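Local coordinates for protein anopheles gambiae adenosine kinase (Anopheles gambiae, PDB 3LOO) that catalyses the ATP-dependent phosphorylation of adenosine to AMP, as an adenosine kinase of the pfkB carbohydrate kinase family, at residues L21-L26 / R96-I101; A177-V182 / G205-M210. One frame throughout, in Å; residues are numbered along the deposited sequence.

Interaction 1: L21-L26 / R96-I101; sequences LRDGML and RPRTAI
The guanidinium of Arg-96 lies with one face against the backbone of Arg-22, whose CA sits 3.3 Å from NH2, while Asp-23 OD1 meets its edge; Asp-23 OD2 lies at the edge of the Arg-98 guanidinium, near its plane. This is the entry to a parallel strand pair of the pfkB-type kinase core: a type II turn from Arg-96 to Thr-99 leads into strand 100-107, and the segment 21-26 runs beside it into strand 26-29. Asp-23 thus shares its carboxylate between two arginines. OD1 takes NH1 of Arg-96 at 2.8 Å through its anti lone pair, with a weaker bond from NH2, and this guanidinium stands 67° from the carboxylate. OD2 is met from above the carboxylate plane by NE of Arg-98, 2.9 Å away, in a nearly straight bond. The extended chain of Arg-96 carries its guanidinium past Leu-21, CD lying 3.7 Å from CB of Leu-21. NH1 also donates to OG1 of Thr-99, which in turn binds the carbonyl of Arg-96. Two positive partners would probably favour a charged Asp-23. Further in, Gly-24 N bonds to Arg-98 O at 2.7 Å, and Leu-328 of helix 315-328 covers Leu-26 and Thr-99. The parallel bridge of Leu-26 with Ala-100 is made by a weak bond from Leu-26 N to Thr-99 O, 3.3 Å, and a straighter one from Ile-101 N to Leu-26 O, 2.9 Å with 172° at the hydrogen.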
loop_
_atom_site.group_PDB
_atom_site.type_symbol
_atom_site.label_atom_id
_atom_site.label_comp_id
_atom_site.label_asym_id
_atom_site.label_seq_id
_atom_site.Cartn_x
_atom_site.Cartn_y
_atom_site.Cartn_z
ATOM N N LEU A 21 -16.603 -4.916 -16.455
ATOM C CA LEU A 21 -16.417 -4.190 -15.159
ATOM C C LEU A 21 -17.755 -3.975 -14.474
ATOM O O LEU A 21 -18.738 -3.672 -15.131
ATOM C CB LEU A 21 -15.754 -2.826 -15.379
ATOM C CG LEU A 21 -14.300 -2.734 -15.871
ATOM C CD1 LEU A 21 -13.808 -1.277 -15.831
ATOM C CD2 LEU A 21 -13.365 -3.620 -15.078
ATOM N N ARG A 22 -17.793 -4.190 -13.163
ATOM C CA ARG A 22 -18.952 -3.827 -12.360
ATOM C C ARG A 22 -18.478 -3.366 -10.955
ATOM O O ARG A 22 -17.271 -3.435 -10.664
ATOM C CB ARG A 22 -20.025 -4.941 -12.360
ATOM C CG ARG A 22 -19.548 -6.368 -12.064
ATOM C CD ARG A 22 -19.076 -6.498 -10.650
ATOM N NE ARG A 22 -18.769 -7.892 -10.316
ATOM C CZ ARG A 22 -18.310 -8.309 -9.141
ATOM N NH1 ARG A 22 -18.115 -7.458 -8.119
ATOM N NH2 ARG A 22 -18.072 -9.604 -8.973
ATOM N N ASP A 23 -19.394 -2.884 -10.120
ATOM C CA ASP A 23 -19.043 -2.314 -8.833
ATOM C C ASP A 23 -18.415 -3.388 -7.919
ATOM O O ASP A 23 -18.781 -4.566 -7.944
ATOM C CB ASP A 23 -20.256 -1.703 -8.112
ATOM C CG ASP A 23 -20.864 -0.484 -8.840
ATOM O OD1 ASP A 23 -20.288 0.049 -9.798
ATOM O OD2 ASP A 23 -21.953 -0.086 -8.419
ATOM N N GLY A 24 -17.467 -2.969 -7.103
ATOM C CA GLY A 24 -16.958 -3.842 -6.052
ATOM C C GLY A 24 -16.152 -5.045 -6.530
ATOM O O GLY A 24 -16.130 -6.061 -5.866
ATOM N N MET A 25 -15.445 -4.934 -7.646
ATOM C CA MET A 25 -14.568 -6.045 -8.039
ATOM C C MET A 25 -13.326 -6.219 -7.116
ATOM O O MET A 25 -12.817 -7.342 -6.942
ATOM C CB MET A 25 -14.110 -5.876 -9.481
ATOM C CG MET A 25 -15.295 -5.724 -10.461
ATOM S SD MET A 25 -14.729 -5.600 -12.127
ATOM C CE MET A 25 -13.992 -4.027 -12.269
ATOM N N LEU A 26 -12.843 -5.097 -6.560
ATOM C CA LEU A 26 -11.594 -5.069 -5.799
ATOM C C LEU A 26 -11.928 -4.589 -4.392
ATOM O O LEU A 26 -12.603 -3.577 -4.242
ATOM C CB LEU A 26 -10.632 -4.090 -6.472
ATOM C CG LEU A 26 -9.382 -3.673 -5.683
ATOM C CD1 LEU A 26 -8.498 -4.896 -5.344
ATOM C CD2 LEU A 26 -8.584 -2.652 -6.496
ATOM N N ARG A 96 -14.372 4.579 -13.632
ATOM C CA ARG A 96 -15.651 3.934 -13.409
ATOM C C ARG A 96 -15.763 3.821 -11.908
ATOM O O ARG A 96 -15.164 2.900 -11.320
ATOM C CB ARG A 96 -15.734 2.574 -14.103
ATOM C CG ARG A 96 -17.042 1.903 -13.833
ATOM C CD ARG A 96 -17.006 0.417 -14.201
ATOM N NE ARG A 96 -18.349 -0.103 -13.984
ATOM C CZ ARG A 96 -18.923 -0.265 -12.802
ATOM N NH1 ARG A 96 -18.265 0.025 -11.674
ATOM N NH2 ARG A 96 -20.161 -0.735 -12.738
ATOM N N PRO A 97 -16.515 4.753 -11.290
ATOM C CA PRO A 97 -16.653 4.814 -9.852
ATOM C C PRO A 97 -17.194 3.517 -9.254
ATOM O O PRO A 97 -17.969 2.780 -9.907
ATOM C CB PRO A 97 -17.639 5.991 -9.636
ATOM C CG PRO A 97 -17.406 6.910 -10.823
ATOM C CD PRO A 97 -17.179 5.902 -11.959
ATOM N N ARG A 98 -16.759 3.244 -8.026
ATOM C CA ARG A 98 -17.261 2.111 -7.209
ATOM C C ARG A 98 -16.713 0.766 -7.608
ATOM O O ARG A 98 -17.103 -0.251 -7.027
ATOM C CB ARG A 98 -18.811 2.078 -7.164
ATOM C CG ARG A 98 -19.464 3.259 -6.437
ATOM C CD ARG A 98 -21.014 3.188 -6.593
ATOM N NE ARG A 98 -21.524 1.837 -6.295
ATOM C CZ ARG A 98 -21.960 1.422 -5.112
ATOM N NH1 ARG A 98 -21.945 2.239 -4.079
ATOM N NH2 ARG A 98 -22.429 0.175 -4.967
ATOM N N THR A 99 -15.807 0.748 -8.582
ATOM C CA THR A 99 -15.150 -0.481 -9.004
ATOM C C THR A 99 -14.269 -1.035 -7.837
ATOM O O THR A 99 -14.148 -2.251 -7.682
ATOM C CB THR A 99 -14.342 -0.316 -10.315
ATOM O OG1 THR A 99 -15.191 0.231 -11.334
ATOM C CG2 THR A 99 -13.848 -1.655 -10.830
ATOM N N ALA A 100 -13.685 -0.129 -7.036
ATOM C CA ALA A 100 -12.906 -0.527 -5.844
ATOM C C ALA A 100 -13.571 -0.072 -4.548
ATOM O O ALA A 100 -14.129 1.045 -4.471
ATOM C CB ALA A 100 -11.455 -0.015 -5.931
ATOM N N ILE A 101 -13.549 -0.960 -3.554
ATOM C CA ILE A 101 -14.063 -0.690 -2.226
ATOM C C ILE A 101 -12.881 -0.616 -1.213
ATOM O O ILE A 101 -12.007 -1.481 -1.245
ATOM C CB ILE A 101 -15.007 -1.817 -1.773
ATOM C CG1 ILE A 101 -16.263 -1.866 -2.688
ATOM C CG2 ILE A 101 -15.446 -1.587 -0.333
ATOM C CD1 ILE A 101 -17.009 -3.173 -2.522
#

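Interaction 2: A177-V182 / G205-M210; sequences AQFFYV and GRMFMM
Phe-180 and Phe-208 pack on the face of two neighbouring parallel strands that is turned to helix 187-203, CB of the first 3.8 Å from CD1 of the second, and Val-182 follows with CG2 at 3.6 Å from Phe-208 CE1. This is a beta-alpha-beta crossover: the helix links strands 179-183 and 207-211. Backbone bonds such as Phe-180 N to Met-207 O, 2.9 Å, tie the strands in register. On the other face Met-209 reaches across, bent at its last torsion (chi3 -84°), to bring CE within 3.9 Å of Phe-179 CB, beneath helix 315-328. Toward the start of the strands the fit slackens. There Gln-178 is exposed, and a water joins Gln-178 O to Met-207 N in place of a direct bond; Met-207 SD merely flanks the edge of the Phe-179 ring, a Met-aromatic contact. Arg-206 closes this end: NH1 donates to Ala-177 O at 2.8 Å, in the guanidinium plane, and also to Leu-174 O, while NE bonds to Thr-204 OG1. The rim of Phe-180 abuts one guanidinium face, the two planes 81° apart. Carbonyl dipoles thus probably help to stabilise the arginine's charge, whereas the Phe-180 edge gives packing and not a cation-pi stack.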
loop_
_atom_site.group_PDB
_atom_site.type_symbol
_atom_site.label_atom_id
_atom_site.label_comp_id
_atom_site.label_asym_id
_atom_site.label_seq_id
_atom_site.Cartn_x
_atom_site.Cartn_y
_atom_site.Cartn_z
ATOM N N ALA A 177 -16.493 -9.557 -4.182
ATOM C CA ALA A 177 -15.239 -9.062 -4.738
ATOM C C ALA A 177 -14.588 -10.180 -5.489
ATOM O O ALA A 177 -14.804 -11.357 -5.163
ATOM C CB ALA A 177 -14.306 -8.558 -3.633
ATOM N N GLN A 178 -13.787 -9.837 -6.494
ATOM C CA GLN A 178 -13.006 -10.845 -7.226
ATOM C C GLN A 178 -11.521 -10.779 -6.895
ATOM O O GLN A 178 -10.774 -11.704 -7.224
ATOM C CB GLN A 178 -13.244 -10.717 -8.745
ATOM C CG GLN A 178 -14.754 -10.809 -9.101
ATOM C CD GLN A 178 -15.074 -10.659 -10.593
ATOM O OE1 GLN A 178 -14.669 -9.686 -11.244
ATOM N NE2 GLN A 178 -15.852 -11.616 -11.130
ATOM N N PHE A 179 -11.098 -9.682 -6.250
ATOM C CA PHE A 179 -9.667 -9.351 -6.011
ATOM C C PHE A 179 -9.550 -8.679 -4.641
ATOM O O PHE A 179 -10.418 -7.854 -4.266
ATOM C CB PHE A 179 -9.132 -8.345 -7.042
ATOM C CG PHE A 179 -9.247 -8.810 -8.478
ATOM C CD1 PHE A 179 -8.238 -9.587 -9.062
ATOM C CD2 PHE A 179 -10.365 -8.449 -9.249
ATOM C CE1 PHE A 179 -8.361 -10.027 -10.383
ATOM C CE2 PHE A 179 -10.488 -8.865 -10.566
ATOM C CZ PHE A 179 -9.487 -9.663 -11.138
ATOM N N PHE A 180 -8.465 -8.984 -3.922
ATOM C CA PHE A 180 -8.248 -8.452 -2.575
ATOM C C PHE A 180 -6.824 -7.940 -2.483
ATOM O O PHE A 180 -5.892 -8.580 -3.000
ATOM C CB PHE A 180 -8.492 -9.516 -1.484
ATOM C CG PHE A 180 -9.899 -10.036 -1.446
ATOM C CD1 PHE A 180 -10.883 -9.366 -0.734
ATOM C CD2 PHE A 180 -10.245 -11.191 -2.160
ATOM C CE1 PHE A 180 -12.193 -9.845 -0.684
ATOM C CE2 PHE A 180 -11.569 -11.690 -2.152
ATOM C CZ PHE A 180 -12.554 -11.007 -1.414
ATOM N N TYR A 181 -6.670 -6.777 -1.852
ATOM C CA TYR A 181 -5.362 -6.149 -1.697
ATOM C C TYR A 181 -5.226 -5.629 -0.274
ATOM O O TYR A 181 -6.094 -4.885 0.210
ATOM C CB TYR A 181 -5.139 -5.029 -2.717
ATOM C CG TYR A 181 -3.799 -4.358 -2.591
ATOM C CD1 TYR A 181 -2.602 -5.108 -2.609
ATOM C CD2 TYR A 181 -3.706 -2.966 -2.420
ATOM C CE1 TYR A 181 -1.336 -4.473 -2.470
ATOM C CE2 TYR A 181 -2.481 -2.331 -2.272
ATOM C CZ TYR A 181 -1.291 -3.088 -2.306
ATOM O OH TYR A 181 -0.078 -2.458 -2.184
ATOM N N VAL A 182 -4.125 -5.992 0.386
ATOM C CA VAL A 182 -3.872 -5.574 1.761
ATOM C C VAL A 182 -2.422 -5.120 1.877
ATOM O O VAL A 182 -1.564 -5.683 1.229
ATOM C CB VAL A 182 -4.153 -6.703 2.761
ATOM C CG1 VAL A 182 -3.934 -6.222 4.198
ATOM C CG2 VAL A 182 -5.629 -7.193 2.658
ATOM N N GLY A 205 -10.766 -19.584 -4.816
ATOM C CA GLY A 205 -9.950 -19.297 -5.985
ATOM C C GLY A 205 -9.782 -17.831 -6.384
ATOM O O GLY A 205 -9.400 -17.552 -7.508
ATOM N N ARG A 206 -10.045 -16.880 -5.486
ATOM C CA ARG A 206 -9.848 -15.461 -5.841
ATOM C C ARG A 206 -8.424 -14.938 -5.524
ATOM O O ARG A 206 -7.703 -15.527 -4.723
ATOM C CB ARG A 206 -10.945 -14.604 -5.200
ATOM C CG ARG A 206 -12.387 -14.968 -5.734
ATOM C CD ARG A 206 -13.481 -14.273 -4.967
ATOM N NE ARG A 206 -13.660 -14.789 -3.625
ATOM C CZ ARG A 206 -14.386 -14.217 -2.672
ATOM N NH1 ARG A 206 -15.023 -13.048 -2.883
ATOM N NH2 ARG A 206 -14.477 -14.823 -1.493
ATOM N N MET A 207 -8.014 -13.857 -6.174
ATOM C CA MET A 207 -6.674 -13.316 -5.954
ATOM C C MET A 207 -6.552 -12.526 -4.652
ATOM O O MET A 207 -7.391 -11.673 -4.340
ATOM C CB MET A 207 -6.225 -12.473 -7.138
ATOM C CG MET A 207 -5.702 -13.314 -8.306
ATOM S SD MET A 207 -5.287 -12.243 -9.688
ATOM C CE MET A 207 -3.578 -11.906 -9.279
ATOM N N PHE A 208 -5.526 -12.862 -3.879
ATOM C CA PHE A 208 -5.166 -12.108 -2.650
ATOM C C PHE A 208 -3.744 -11.583 -2.896
ATOM O O PHE A 208 -2.831 -12.316 -3.322
ATOM C CB PHE A 208 -5.306 -12.931 -1.367
ATOM C CG PHE A 208 -4.974 -12.148 -0.116
ATOM C CD1 PHE A 208 -5.950 -11.435 0.538
ATOM C CD2 PHE A 208 -3.642 -12.070 0.350
ATOM C CE1 PHE A 208 -5.653 -10.679 1.661
ATOM C CE2 PHE A 208 -3.310 -11.291 1.468
ATOM C CZ PHE A 208 -4.338 -10.589 2.122
ATOM N N MET A 209 -3.597 -10.286 -2.699
ATOM C CA MET A 209 -2.380 -9.594 -3.034
ATOM C C MET A 209 -2.005 -8.731 -1.821
ATOM O O MET A 209 -2.873 -8.272 -1.060
ATOM C CB MET A 209 -2.587 -8.740 -4.297
ATOM C CG MET A 209 -3.095 -9.577 -5.522
ATOM S SD MET A 209 -3.579 -8.564 -6.905
ATOM C CE MET A 209 -5.254 -8.161 -6.400
ATOM N N MET A 210 -0.712 -8.505 -1.646
ATOM C CA MET A 210 -0.268 -7.677 -0.523
ATOM C C MET A 210 1.048 -6.997 -0.833
ATOM O O MET A 210 1.711 -7.301 -1.812
ATOM C CB MET A 210 -0.203 -8.473 0.793
ATOM C CG MET A 210 0.776 -9.657 0.815
ATOM S SD MET A 210 1.292 -10.149 2.503
ATOM C CE MET A 210 2.474 -8.829 2.865
HETATM O O HOH W 1 -9.455 -13.371 -8.861
#

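In the fold
Parallel strands of one mixed nine-stranded sheet carry both contacts, whose centres lie 13 Å apart. Interaction 1 closes before interaction 2 opens along the chain, yet in space they are neighbours: the order across this part of the sheet is 100-107, 26-29, 179-183, 207-211, so that strand 26-29 is bordered by one strand from each contact. Met-25 O, 2.7 Å from Gln-178 N, probably forms a hydrogen bond that joins them directly. Helix 315-328 touches residues of both. Interaction 2 is a local crossover, whereas interaction 1 pairs strands separated by an excursion that includes strands of the five-stranded sheet. The side chain of Tyr-181 lies about 8 Å from the bound bis(adenosine)-5'-tetraphosphate, so interaction 2 probably belongs to the surroundings of the ligand pocket.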